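Local atomic coordinates of alkylpurine DNA glycosylase AlkC (Pseudomonas fluorescens, PDB entry 5VHV), a protein that excises alkylated purine bases from damaged DNA as a base excision repair glycosylase that works without flipping the damaged nucleotide. Residues 39-42 and 43-46; 73-76 and 77-81; 210-214 and 215-219; 279-282 and 283-287. All coordinates share one frame; numbering follows the deposited sequence.

Contact 1. Residues 39-42 and 43-46; sequences AGLA and ELSV. With nucleotides of chain D.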
loop_
_atom_site.group_PDB
_atom_site.type_symbol
_atom_site.label_atom_id
_atom_site.label_comp_id
_atom_site.label_asym_id
_atom_site.label_seq_id
_atom_site.Cartn_x
_atom_site.Cartn_y
_atom_site.Cartn_z
ATOM N N ALA A 39 23.382 9.403 18.875
ATOM C CA ALA A 39 22.883 10.317 19.898
ATOM C C ALA A 39 21.360 10.246 19.955
ATOM O O ALA A 39 20.672 10.619 18.998
ATOM C CB ALA A 39 23.367 11.737 19.609
ATOM N N GLY A 40 20.826 9.767 21.078
ATOM C CA GLY A 40 19.383 9.626 21.207
ATOM C C GLY A 40 18.768 8.508 20.388
ATOM O O GLY A 40 17.565 8.533 20.129
ATOM N N LEU A 41 19.564 7.525 19.974
ATOM C CA LEU A 41 19.077 6.481 19.066
ATOM C C LEU A 41 17.815 5.804 19.597
ATOM O O LEU A 41 16.876 5.539 18.837
ATOM C CB LEU A 41 20.186 5.445 18.853
ATOM C CG LEU A 41 19.900 4.266 17.922
ATOM C CD1 LEU A 41 19.681 4.730 16.518
ATOM C CD2 LEU A 41 21.021 3.259 17.977
ATOM N N ALA A 42 17.782 5.499 20.895
ATOM C CA ALA A 42 16.629 4.810 21.472
ATOM C C ALA A 42 15.339 5.610 21.316
ATOM O O ALA A 42 14.248 5.024 21.286
ATOM C CB ALA A 42 16.898 4.516 22.954
ATOM N N GLU A 43 15.436 6.934 21.216
ATOM C CA GLU A 43 14.279 7.799 21.009
ATOM C C GLU A 43 13.848 7.879 19.549
ATOM O O GLU A 43 12.818 8.501 19.257
ATOM C CB GLU A 43 14.583 9.220 21.513
ATOM C CG GLU A 43 14.883 9.292 23.000
ATOM C CD GLU A 43 15.675 10.528 23.399
ATOM O OE1 GLU A 43 15.335 11.659 22.972
ATOM O OE2 GLU A 43 16.651 10.353 24.149
ATOM N N LEU A 44 14.602 7.292 18.627
ATOM C CA LEU A 44 14.310 7.450 17.210
ATOM C C LEU A 44 13.454 6.299 16.704
ATOM O O LEU A 44 13.738 5.127 16.981
ATOM C CB LEU A 44 15.597 7.525 16.387
ATOM C CG LEU A 44 16.523 8.695 16.752
ATOM C CD1 LEU A 44 17.745 8.665 15.854
ATOM C CD2 LEU A 44 15.816 10.035 16.632
ATOM N N SER A 45 12.427 6.642 15.942
ATOM C CA SER A 45 11.644 5.662 15.207
ATOM C C SER A 45 12.445 5.158 14.009
ATOM O O SER A 45 13.529 5.663 13.689
ATOM C CB SER A 45 10.338 6.286 14.743
ATOM O OG SER A 45 10.595 7.170 13.651
ATOM N N VAL A 46 11.906 4.151 13.324
ATOM C CA VAL A 46 12.668 3.557 12.229
ATOM C C VAL A 46 12.956 4.585 11.129
ATOM O O VAL A 46 14.078 4.656 10.608
ATOM C CB VAL A 46 11.963 2.301 11.685
ATOM C CG1 VAL A 46 10.664 2.646 10.964
ATOM C CG2 VAL A 46 12.900 1.572 10.742
ATOM P P DG D 8 7.789 5.623 12.157
ATOM O OP1 DG D 8 9.113 6.061 11.676
ATOM O OP2 DG D 8 7.348 5.852 13.553
ATOM O "O5'" DG D 8 6.633 6.243 11.252
ATOM C "C5'" DG D 8 6.712 6.100 9.861
ATOM C "C4'" DG D 8 5.430 6.560 9.226
ATOM O "O4'" DG D 8 4.361 5.670 9.609
ATOM C "C3'" DG D 8 4.980 7.970 9.657
ATOM O "O3'" DG D 8 4.956 8.789 8.541
ATOM C "C2'" DG D 8 3.599 7.747 10.278
ATOM C "C1'" DG D 8 3.182 6.430 9.663
ATOM N N9 DG D 8 2.165 5.697 10.399
ATOM C C8 DG D 8 2.206 5.265 11.718
ATOM N N7 DG D 8 1.129 4.621 12.082
ATOM C C5 DG D 8 0.318 4.644 10.930
ATOM C C6 DG D 8 -0.972 4.111 10.715
ATOM O O6 DG D 8 -1.700 3.507 11.518
ATOM N N1 DG D 8 -1.421 4.363 9.416
ATOM C C2 DG D 8 -0.705 5.033 8.455
ATOM N N2 DG D 8 -1.282 5.160 7.270
ATOM N N3 DG D 8 0.511 5.538 8.647
ATOM C C4 DG D 8 0.952 5.297 9.901
ATOM P P DT D 7 8.153 -0.190 15.154
ATOM O OP1 DT D 7 9.609 -0.032 15.106
ATOM O OP2 DT D 7 7.462 0.021 16.465
ATOM O "O5'" DT D 7 7.386 0.673 14.104
ATOM C "C5'" DT D 7 7.891 0.752 12.803
ATOM C "C4'" DT D 7 7.092 1.734 11.987
ATOM O "O4'" DT D 7 5.753 1.221 11.796
ATOM C "C3'" DT D 7 6.928 3.135 12.598
ATOM O "O3'" DT D 7 7.718 4.055 11.825
ATOM C "C2'" DT D 7 5.400 3.404 12.526
ATOM C "C1'" DT D 7 4.887 2.306 11.596
ATOM N N1 DT D 7 3.524 1.851 11.864
ATOM C C2 DT D 7 2.590 1.872 10.849
ATOM O O2 DT D 7 2.829 2.272 9.714
ATOM N N3 DT D 7 1.362 1.364 11.188
ATOM C C4 DT D 7 0.975 0.882 12.415
ATOM O O4 DT D 7 -0.162 0.479 12.628
ATOM C C5 DT D 7 2.001 0.883 13.434
ATOM C C7 DT D 7 1.696 0.372 14.809
ATOM C C6 DT D 7 3.217 1.361 13.114
HETATM O O HOH W 1 12.259 4.623 19.700
#
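Gly-40 and Leu-41 meet Glu-43 and Leu-44 in a tight local turn, part of it 3-10 helix, that links helix 30-38 to helix 46-60 on the protein surface. Two backbone hydrogen bonds draw it together, each spanning three residues: Glu-43 N gives to Gly-40 O, and Leu-44 N reaches Leu-41 O at 2.9 Å in a fairly straight bond of 161°. Gly-40 has a positive phi of 72°, a backbone shape that favours glycine. The side chain of Leu-44 folds back over the turn. With CG anti to its own carbonyl carbon (chi1 -60°), that CG lies 3.5 Å from Gly-40 O, and CD1 comes to 4.4 Å from Leu-41 CD1, a loose apolar touch. With an alanine in place of Leu-44, the cover over Gly-40 O would probably be lost and Leu-41 CD1 left without its partner in the turn. Leu-41 also packs on Val-11 and Leu-14 of helix 11-24, and Leu-44 on Arg-52. A water donates to Ala-42 O at 2.6 Å and more weakly to Leu-44 O. The next residue, Ser-45, is the N-cap of helix 46-60, and its OG hydrogen-bonds OP1 of DG8 of chain D at 2.7 Å. Beside it, Val-46 CG1 lies 3.4 Å from O3' of DT7 of chain D. The turn thus delivers a helix N-terminus to the DNA backbone, where a neutral hydroxyl holds the phosphate and the helix dipole would probably favour its negative charge.

Contact 2. Residues 73-76 and 77-81; sequences YALA and PRLNS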
loop_
_atom_site.group_PDB
_atom_site.type_symbol
_atom_site.label_atom_id
_atom_site.label_comp_id
_atom_site.label_asym_id
_atom_site.label_seq_id
_atom_site.Cartn_x
_atom_site.Cartn_y
_atom_site.Cartn_z
ATOM N N TYR A 73 27.457 5.350 -4.411
ATOM C CA TYR A 73 27.276 4.353 -5.460
ATOM C C TYR A 73 28.036 3.074 -5.128
ATOM O O TYR A 73 27.519 1.967 -5.332
ATOM C CB TYR A 73 27.748 4.886 -6.811
ATOM C CG TYR A 73 26.723 5.609 -7.666
ATOM C CD1 TYR A 73 25.996 6.688 -7.171
ATOM C CD2 TYR A 73 26.500 5.218 -8.991
ATOM C CE1 TYR A 73 25.079 7.364 -7.972
ATOM C CE2 TYR A 73 25.592 5.883 -9.805
ATOM C CZ TYR A 73 24.879 6.956 -9.293
ATOM O OH TYR A 73 23.977 7.622 -10.105
ATOM N N ALA A 74 29.280 3.200 -4.642
ATOM C CA ALA A 74 30.051 2.010 -4.297
ATOM C C ALA A 74 29.531 1.351 -3.033
ATOM O O ALA A 74 29.624 0.124 -2.891
ATOM C CB ALA A 74 31.526 2.352 -4.129
ATOM N N LEU A 75 28.959 2.142 -2.120
ATOM C CA LEU A 75 28.449 1.591 -0.874
ATOM C C LEU A 75 27.211 0.724 -1.112
ATOM O O LEU A 75 27.021 -0.287 -0.426
ATOM C CB LEU A 75 28.120 2.728 0.096
ATOM C CG LEU A 75 27.667 2.290 1.489
ATOM C CD1 LEU A 75 28.791 1.648 2.259
ATOM C CD2 LEU A 75 27.049 3.475 2.253
ATOM N N ALA A 76 26.384 1.080 -2.090
ATOM C CA ALA A 76 25.074 0.440 -2.218
ATOM C C ALA A 76 25.144 -1.080 -2.279
ATOM O O ALA A 76 24.450 -1.732 -1.484
ATOM C CB ALA A 76 24.343 1.023 -3.432
ATOM N N PRO A 77 25.963 -1.706 -3.134
ATOM C CA PRO A 77 25.996 -3.186 -3.173
ATOM C C PRO A 77 26.627 -3.842 -1.949
ATOM O O PRO A 77 26.488 -5.059 -1.786
ATOM C CB PRO A 77 26.810 -3.485 -4.440
ATOM C CG PRO A 77 27.652 -2.259 -4.649
ATOM C CD PRO A 77 26.781 -1.108 -4.206
ATOM N N ARG A 78 27.311 -3.093 -1.087
ATOM C CA ARG A 78 27.923 -3.642 0.115
ATOM C C ARG A 78 26.965 -3.728 1.296
ATOM O O ARG A 78 27.299 -4.392 2.289
ATOM C CB ARG A 78 29.134 -2.793 0.521
ATOM C CG ARG A 78 30.099 -2.518 -0.627
ATOM C CD ARG A 78 31.332 -1.759 -0.156
ATOM N NE ARG A 78 32.125 -2.575 0.745
ATOM C CZ ARG A 78 33.234 -3.227 0.411
ATOM N NH1 ARG A 78 33.735 -3.152 -0.815
ATOM N NH2 ARG A 78 33.850 -3.964 1.317
ATOM N N LEU A 79 25.806 -3.073 1.217
ATOM C CA LEU A 79 24.847 -3.074 2.317
ATOM C C LEU A 79 24.067 -4.381 2.345
ATOM O O LEU A 79 23.696 -4.920 1.300
ATOM C CB LEU A 79 23.883 -1.897 2.194
ATOM C CG LEU A 79 24.545 -0.511 2.234
ATOM C CD1 LEU A 79 23.499 0.583 2.110
ATOM C CD2 LEU A 79 25.328 -0.324 3.508
ATOM N N ASN A 80 23.828 -4.885 3.559
ATOM C CA ASN A 80 23.197 -6.187 3.766
ATOM C C ASN A 80 21.681 -6.126 3.936
ATOM O O ASN A 80 21.084 -7.138 4.315
ATOM C CB ASN A 80 23.823 -6.894 4.974
ATOM C CG ASN A 80 23.654 -6.136 6.289
ATOM O OD1 ASN A 80 22.762 -5.296 6.452
ATOM N ND2 ASN A 80 24.528 -6.446 7.248
ATOM N N SER A 81 21.047 -4.991 3.639
ATOM C CA SER A 81 19.604 -4.822 3.816
ATOM C C SER A 81 19.039 -3.827 2.813
ATOM O O SER A 81 19.543 -2.707 2.692
ATOM C CB SER A 81 19.291 -4.347 5.235
ATOM O OG SER A 81 17.960 -3.847 5.300
#
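Leu-75 and Leu-79 form the apolar part of this turn at the C-terminal end of helix 65-75. Leu-79 CD2 comes across to 4.0 Å from Leu-75 CG, the two side chains passing at a slant. Leu-75 reaches there with CG trans to its backbone nitrogen (chi1 -176°). Both leucines also pack on Phe-87 of helix 87-95, and a serine in place of Leu-79 would probably leave a gap beside Leu-75 CG where Leu-79 meets Phe-87 and Leu-88. Ala-76 CB lies 3.3 Å from Pro-77 CD, a closeness that largely follows from the peptide bond joining the two residues, while Tyr-109 and Phe-113 pack against both.

Among the backbone bonds, Arg-78 N gives to Leu-75 O at 2.9 Å. Leu-79 N has two weak ones, to Leu-75 O and, at 3.3 Å, to Ala-76 O. Pro-77 has no N-H to offer; its ring instead sets CD 3.4 Å from Tyr-73 O.

The charged contact joins a second helix: Arg-78 lays CG 3.5 Å from Ala-74 O, then bends at chi3, and its NE forms a salt bridge with Glu-20 of helix 11-24. The arrangement is a proline-containing turn by which the chain leaves helix 65-75 toward helix 87-95, within the all-helical part of the fold.

Contact 3. Residues 210-214 and 215-219; sequences SLIEG and WNLEN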
loop_
_atom_site.group_PDB
_atom_site.type_symbol
_atom_site.label_atom_id
_atom_site.label_comp_id
_atom_site.label_asym_id
_atom_site.label_seq_id
_atom_site.Cartn_x
_atom_site.Cartn_y
_atom_site.Cartn_z
ATOM N N SER A 210 -14.387 5.316 -15.196
ATOM C CA SER A 210 -14.392 5.602 -16.622
ATOM C C SER A 210 -13.131 5.069 -17.292
ATOM O O SER A 210 -13.196 4.496 -18.391
ATOM C CB SER A 210 -14.540 7.104 -16.850
ATOM O OG SER A 210 -15.838 7.539 -16.484
ATOM N N LEU A 211 -11.972 5.266 -16.655
ATOM C CA LEU A 211 -10.717 4.769 -17.209
ATOM C C LEU A 211 -10.784 3.269 -17.445
ATOM O O LEU A 211 -10.520 2.788 -18.552
ATOM C CB LEU A 211 -9.561 5.096 -16.259
ATOM C CG LEU A 211 -8.151 4.746 -16.753
ATOM C CD1 LEU A 211 -7.703 5.739 -17.837
ATOM C CD2 LEU A 211 -7.142 4.706 -15.598
ATOM N N ILE A 212 -11.144 2.508 -16.407
ATOM C CA ILE A 212 -11.097 1.059 -16.519
ATOM C C ILE A 212 -12.215 0.547 -17.425
ATOM O O ILE A 212 -12.076 -0.498 -18.077
ATOM C CB ILE A 212 -11.110 0.447 -15.104
ATOM C CG1 ILE A 212 -9.865 0.893 -14.335
ATOM C CG2 ILE A 212 -11.152 -1.061 -15.175
ATOM C CD1 ILE A 212 -9.821 0.388 -12.880
ATOM N N GLU A 213 -13.307 1.296 -17.552
ATOM C CA GLU A 213 -14.312 0.929 -18.537
ATOM C C GLU A 213 -13.778 1.017 -19.969
ATOM O O GLU A 213 -14.398 0.467 -20.883
ATOM C CB GLU A 213 -15.553 1.811 -18.352
ATOM C CG GLU A 213 -16.364 1.390 -17.120
ATOM C CD GLU A 213 -17.419 2.388 -16.704
ATOM O OE1 GLU A 213 -17.524 3.464 -17.330
ATOM O OE2 GLU A 213 -18.140 2.087 -15.728
ATOM N N GLY A 214 -12.648 1.690 -20.185
ATOM C CA GLY A 214 -12.008 1.729 -21.484
ATOM C C GLY A 214 -10.932 0.682 -21.680
ATOM O O GLY A 214 -10.340 0.593 -22.760
ATOM N N TRP A 215 -10.679 -0.135 -20.667
ATOM C CA TRP A 215 -9.601 -1.110 -20.695
ATOM C C TRP A 215 -10.072 -2.426 -21.292
ATOM O O TRP A 215 -11.260 -2.756 -21.294
ATOM C CB TRP A 215 -9.080 -1.373 -19.284
ATOM C CG TRP A 215 -8.174 -0.365 -18.751
ATOM C CD1 TRP A 215 -7.820 0.830 -19.312
ATOM C CD2 TRP A 215 -7.482 -0.456 -17.511
ATOM N NE1 TRP A 215 -6.930 1.487 -18.487
ATOM C CE2 TRP A 215 -6.713 0.715 -17.372
ATOM C CE3 TRP A 215 -7.426 -1.430 -16.507
ATOM C CZ2 TRP A 215 -5.901 0.942 -16.265
ATOM C CZ3 TRP A 215 -6.631 -1.201 -15.403
ATOM C CH2 TRP A 215 -5.876 -0.022 -15.289
ATOM N N ASN A 216 -9.109 -3.192 -21.793
ATOM C CA ASN A 216 -9.375 -4.535 -22.292
ATOM C C ASN A 216 -9.098 -5.520 -21.167
ATOM O O ASN A 216 -7.941 -5.855 -20.882
ATOM C CB ASN A 216 -8.521 -4.847 -23.508
ATOM C CG ASN A 216 -8.555 -6.316 -23.858
ATOM O OD1 ASN A 216 -9.553 -6.988 -23.625
ATOM N ND2 ASN A 216 -7.453 -6.829 -24.388
ATOM N N LEU A 217 -10.160 -5.993 -20.526
ATOM C CA LEU A 217 -9.989 -6.868 -19.382
ATOM C C LEU A 217 -9.841 -8.328 -19.783
ATOM O O LEU A 217 -9.760 -9.191 -18.904
ATOM C CB LEU A 217 -11.148 -6.683 -18.404
ATOM C CG LEU A 217 -11.321 -5.258 -17.867
ATOM C CD1 LEU A 217 -12.363 -5.233 -16.757
ATOM C CD2 LEU A 217 -10.006 -4.627 -17.382
ATOM N N GLU A 218 -9.784 -8.625 -21.087
ATOM C CA GLU A 218 -9.407 -9.962 -21.527
ATOM C C GLU A 218 -7.914 -10.206 -21.350
ATOM O O GLU A 218 -7.484 -11.362 -21.325
ATOM C CB GLU A 218 -9.813 -10.173 -22.989
ATOM C CG GLU A 218 -11.295 -9.949 -23.247
ATOM C CD GLU A 218 -12.165 -10.993 -22.577
ATOM O OE1 GLU A 218 -11.677 -12.123 -22.358
ATOM O OE2 GLU A 218 -13.336 -10.685 -22.266
ATOM N N ASN A 219 -7.122 -9.151 -21.217
ATOM C CA ASN A 219 -5.725 -9.297 -20.836
ATOM C C ASN A 219 -5.646 -9.597 -19.344
ATOM O O ASN A 219 -6.041 -8.751 -18.539
ATOM C CB ASN A 219 -4.948 -8.022 -21.153
ATOM C CG ASN A 219 -3.462 -8.160 -20.876
ATOM O OD1 ASN A 219 -3.055 -8.570 -19.789
ATOM N ND2 ASN A 219 -2.642 -7.826 -21.865
HETATM O O HOH W 2 -13.363 -2.558 -19.434
#
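The indole of Trp-215 lies against the last turn of helix 205-213, with Ile-212 over one face. Ile-212 CG1 sits 4.0 Å from the centroid of the six-membered ring and only 10° off its normal, a CH-pi contact. The second branch of the same residue, CG2, reaches 4.0 Å from Trp-215 CE3 and also touches Leu-217 CD2, bridging the ring to the next apolar residue of the loop. Leu-211 meets the NE1 and CZ2 side of the indole: its CD2 lies 4.0 Å from Trp-215 CZ2, and its CG comes near NE1. The ring is turned back onto the helix because CG is placed beside the backbone nitrogen and opposite the carbonyl carbon, chi1 -79°.

Farther out, the backbone takes over. Trp-215 N donates to Ile-212 O at 3.0 Å (161°), and a water bridges this same oxygen to Trp-215 O, giving to each at 2.8 Å; Ile-212 O thus accepts twice. In the loop, Asn-216 OD1 takes the N-H of Glu-218 at 3.0 Å, an Asx turn set within a type I beta turn from Asn-216 to Asn-219. Asn-219 then N-caps helix 220-229, and Glu-213 makes a salt bridge with Arg-240.

Around this turn, Trp-215 packs on Thr-222 and Ile-225 of helix 220-229 and on Leu-197 of helix 187-201, while Ile-212 and Leu-217 rest on Leu-244 of helix 239-244.

Contact 4. Residues 279-282 and 283-287; sequences STAP and APQKL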
loop_
_atom_site.group_PDB
_atom_site.type_symbol
_atom_site.label_atom_id
_atom_site.label_comp_id
_atom_site.label_asym_id
_atom_site.label_seq_id
_atom_site.Cartn_x
_atom_site.Cartn_y
_atom_site.Cartn_z
ATOM N N SER A 279 -29.122 -20.461 -5.215
ATOM C CA SER A 279 -29.449 -19.849 -6.489
ATOM C C SER A 279 -30.906 -20.107 -6.842
ATOM O O SER A 279 -31.432 -21.213 -6.666
ATOM C CB SER A 279 -28.564 -20.390 -7.602
ATOM O OG SER A 279 -29.108 -20.051 -8.872
ATOM N N THR A 280 -31.555 -19.074 -7.358
ATOM C CA THR A 280 -32.890 -19.199 -7.930
ATOM C C THR A 280 -32.872 -18.942 -9.429
ATOM O O THR A 280 -33.927 -18.726 -10.031
ATOM C CB THR A 280 -33.852 -18.232 -7.242
ATOM O OG1 THR A 280 -33.433 -16.893 -7.509
ATOM C CG2 THR A 280 -33.856 -18.450 -5.735
ATOM N N ALA A 281 -31.682 -18.977 -10.050
ATOM C CA ALA A 281 -31.503 -18.611 -11.447
ATOM C C ALA A 281 -31.322 -19.842 -12.325
ATOM O O ALA A 281 -30.823 -20.876 -11.862
ATOM C CB ALA A 281 -30.275 -17.708 -11.606
ATOM N N PRO A 282 -31.682 -19.737 -13.610
ATOM C CA PRO A 282 -31.526 -20.867 -14.534
ATOM C C PRO A 282 -30.122 -21.045 -15.087
ATOM O O PRO A 282 -29.888 -22.009 -15.825
ATOM C CB PRO A 282 -32.515 -20.521 -15.658
ATOM C CG PRO A 282 -32.545 -19.041 -15.680
ATOM C CD PRO A 282 -32.349 -18.589 -14.251
ATOM N N ALA A 283 -29.188 -20.162 -14.764
ATOM C CA ALA A 283 -27.820 -20.249 -15.246
ATOM C C ALA A 283 -26.876 -19.835 -14.130
ATOM O O ALA A 283 -27.300 -19.219 -13.145
ATOM C CB ALA A 283 -27.601 -19.354 -16.474
ATOM N N PRO A 284 -25.592 -20.169 -14.247
ATOM C CA PRO A 284 -24.630 -19.755 -13.221
ATOM C C PRO A 284 -24.568 -18.240 -13.118
ATOM O O PRO A 284 -24.890 -17.515 -14.061
ATOM C CB PRO A 284 -23.302 -20.332 -13.718
ATOM C CG PRO A 284 -23.667 -21.379 -14.688
ATOM C CD PRO A 284 -24.948 -20.947 -15.317
ATOM N N GLN A 285 -24.151 -17.760 -11.951
ATOM C CA GLN A 285 -24.014 -16.325 -11.755
ATOM C C GLN A 285 -22.789 -16.035 -10.909
ATOM O O GLN A 285 -22.498 -16.744 -9.941
ATOM C CB GLN A 285 -25.281 -15.709 -11.123
ATOM C CG GLN A 285 -25.601 -16.158 -9.726
ATOM C CD GLN A 285 -27.028 -15.784 -9.313
ATOM O OE1 GLN A 285 -27.359 -14.600 -9.158
ATOM N NE2 GLN A 285 -27.885 -16.796 -9.147
ATOM N N LYS A 286 -22.065 -15.000 -11.305
ATOM C CA LYS A 286 -20.895 -14.552 -10.571
ATOM C C LYS A 286 -21.332 -13.712 -9.374
ATOM O O LYS A 286 -22.144 -12.790 -9.513
ATOM C CB LYS A 286 -19.972 -13.745 -11.484
ATOM C CG LYS A 286 -19.231 -14.587 -12.525
ATOM C CD LYS A 286 -18.297 -13.735 -13.387
ATOM C CE LYS A 286 -17.688 -14.551 -14.524
ATOM N NZ LYS A 286 -18.723 -15.207 -15.378
ATOM N N LEU A 287 -20.814 -14.051 -8.200
ATOM C CA LEU A 287 -21.167 -13.366 -6.966
ATOM C C LEU A 287 -19.926 -12.809 -6.288
ATOM O O LEU A 287 -18.876 -13.457 -6.245
ATOM C CB LEU A 287 -21.876 -14.302 -5.982
ATOM C CG LEU A 287 -23.182 -14.954 -6.452
ATOM C CD1 LEU A 287 -23.789 -15.826 -5.366
ATOM C CD2 LEU A 287 -24.165 -13.891 -6.869
HETATM O O HOH W 3 -26.881 -19.341 -10.358
#
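Gln-285 reaches back over the connection between strands 270-279 and 285-294, a surface loop of the mixed beta sheet, and its amide end meets Ser-279 and Ala-281. Its NE2 lies 3.5 Å from Ala-281 CB, a contact of amide nitrogen with methyl, and Ser-279 OG is on the same end of the group. The loop opens with an ST turn: Ser-279 OG accepts from Ala-281 N at 3.0 Å in a nearly straight bond of 167°. With OG set opposite the backbone nitrogen (chi1 165°), the hydroxyl oxygen is placed beside the chain that follows it, where Ala-281 N can reach it.

The amide itself is positioned from both ends. Gln-285 OE1 takes a hydrogen bond from the backbone N of Glu-252, just ahead of strand 253-265, which holds the rotation of the amide, with NE2 facing the loop. Farther out, Gln-285 pairs through its backbone with Leu-314 and Ser-279 with Ala-318, so each end of the loop is tied to its neighbours. At the centre sits one water: it accepts from Gln-285 NE2 at 3.0 Å and lies 2.8 Å from Ser-279 OG and 2.8 Å from Ala-283 O.

How the contacts relate
All four contacts are local turns between successive elements, yet their chemistry follows their place in the fold. Contacts 1 to 3 lie among the helices and contact 4 in a loop joining two strands of the beta sheet. Contact 2 is the most buried, with Leu-75 and Ala-76 enclosed; the others are surface contacts, though contact 3 keeps a buried isoleucine and contact 4 a buried serine. Helix 11-24 is shared, since contacts 1 and 2 both pack on it, their centres about 23 Å apart. Contacts 1 and 3 lead into helix N-caps, but contact 1 alone touches the DNA, through a phosphate. Contact 3 depends on an aromatic face, while contact 4 gathers polar groups round a water.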